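Local coordinates for protein UDP-N-acetylglucosamine 4,6-dehydratase (Vibrio fischeri, PDB 3PVZ) that binds NAD and probably acts as a lyase that dehydrates UDP-N-acetylglucosamine at positions 4 and 6 of the sugar, at residues N215-I218 and Q219-Q222. Sequence-based numbering, arbitrary orientation. Where two conformers were deposited one is given.
Sequences NQRI and QKNQ
The guanidinium of Arg217 presents its NE/NH2 edge to the side-chain amide of Gln222, with OE1 and CB of Gln222 both near its plane, while CD of Lys220 approaches NH2 obliquely. The grip ties together the side chains of the first and last residues of a Schellman motif, the C-terminal cap that ends helix 210-219 before strand 224-227. Both nitrogens bond to one oxygen: Gln222 OE1 lies 2.8 Å from Arg217 NE and 2.7 Å from Arg217 NH2, with the guanidinium and amide planes turned 36° apart. Bends at chi2 and chi3 (-71° and 68°) curl the arginine chain back toward the cap. Gln222 suits its place because its amide both accepts and donates; with OE1 held by Arg217, NE2 bonds Asp79 of the second subunit, which fixes the amide's rotation. The extended Lys220 chain passes the helix end, its CG 3.4 Å from Gln216 O; its NZ forms salt bridges with Glu75 and Asp79 of that subunit, and Arg217 NH2 one with the same Glu75 oxygen, OE2, so the two cations share a carboxylate at the dimer interface. The side chain of Ile218 instead packs on Tyr277 and Leu278 of helix 270-280. Asn221 adopts the left-handed backbone conformation that reverses the chain, one that asparagine tolerates better than most residues. Its N makes the weak inner bond of the motif to Ile218 O, at 3.5 Å. Arg217 O accepts from two amides on opposite faces of its carbonyl plane: Lys220 N at 3.2 Å, and Gln222 N, whose nearly straight 3.0 Å bond is the six-to-one link of the cap.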
# COMPACT_ATOMS: atom_id res chain seq x y z
N ASN A 215 13.49 11.87 -0.09
CA ASN A 215 14.31 10.74 -0.57
C ASN A 215 14.03 10.44 -2.04
O ASN A 215 14.94 10.18 -2.84
CB ASN A 215 14.03 9.47 0.24
CG ASN A 215 14.50 9.57 1.66
OD1 ASN A 215 15.55 10.13 1.93
ND2 ASN A 215 13.71 9.03 2.59
N GLN A 216 12.75 10.42 -2.39
CA GLN A 216 12.38 10.03 -3.74
C GLN A 216 12.88 11.06 -4.70
O GLN A 216 13.50 10.73 -5.71
CB GLN A 216 10.86 9.86 -3.83
CG GLN A 216 10.33 8.75 -2.97
CD GLN A 216 10.77 7.38 -3.44
OE1 GLN A 216 11.60 6.74 -2.81
NE2 GLN A 216 10.20 6.91 -4.55
N ARG A 217 12.65 12.33 -4.37
CA ARG A 217 13.13 13.41 -5.20
C ARG A 217 14.64 13.29 -5.40
O ARG A 217 15.12 13.39 -6.52
CB ARG A 217 12.78 14.79 -4.61
CG ARG A 217 11.29 15.06 -4.37
CD ARG A 217 10.45 15.26 -5.60
NE ARG A 217 10.28 14.07 -6.44
CZ ARG A 217 9.61 12.96 -6.11
NH1 ARG A 217 9.03 12.80 -4.92
NH2 ARG A 217 9.52 12.00 -7.00
N ILE A 218 15.39 13.06 -4.33
CA ILE A 218 16.84 12.94 -4.48
C ILE A 218 17.21 11.77 -5.39
O ILE A 218 18.10 11.88 -6.22
CB ILE A 218 17.58 12.72 -3.13
CG1 ILE A 218 17.44 13.94 -2.22
CG2 ILE A 218 19.07 12.47 -3.37
CD1 ILE A 218 17.96 15.23 -2.85
N GLN A 219 16.51 10.66 -5.21
CA GLN A 219 16.77 9.45 -5.97
C GLN A 219 16.45 9.60 -7.48
O GLN A 219 17.05 8.92 -8.32
CB GLN A 219 15.92 8.34 -5.36
CG GLN A 219 16.42 6.95 -5.53
CD GLN A 219 15.52 5.97 -4.78
OE1 GLN A 219 15.51 5.94 -3.54
NE2 GLN A 219 14.73 5.19 -5.53
N LYS A 220 15.49 10.48 -7.80
CA LYS A 220 15.01 10.63 -9.16
C LYS A 220 15.51 11.93 -9.81
O LYS A 220 14.94 12.39 -10.79
CB LYS A 220 13.48 10.57 -9.19
CG LYS A 220 12.92 9.24 -8.67
CD LYS A 220 11.41 9.19 -8.67
CE LYS A 220 10.92 7.79 -8.17
NZ LYS A 220 9.41 7.61 -8.20
N ASN A 221 16.56 12.52 -9.25
CA ASN A 221 17.11 13.77 -9.73
C ASN A 221 16.07 14.86 -9.99
O ASN A 221 16.15 15.61 -10.98
CB ASN A 221 18.00 13.49 -10.95
CG ASN A 221 19.40 13.02 -10.55
OD1 ASN A 221 19.71 11.83 -10.61
ND2 ASN A 221 20.25 13.98 -10.12
N GLN A 222 15.13 15.00 -9.04
CA GLN A 222 14.04 15.98 -9.13
C GLN A 222 14.11 17.05 -8.02
O GLN A 222 14.69 16.83 -6.95
CB GLN A 222 12.68 15.29 -9.08
CG GLN A 222 12.27 14.56 -10.36
CD GLN A 222 11.15 13.55 -10.13
OE1 GLN A 222 10.88 13.16 -9.00
NE2 GLN A 222 10.47 13.14 -11.20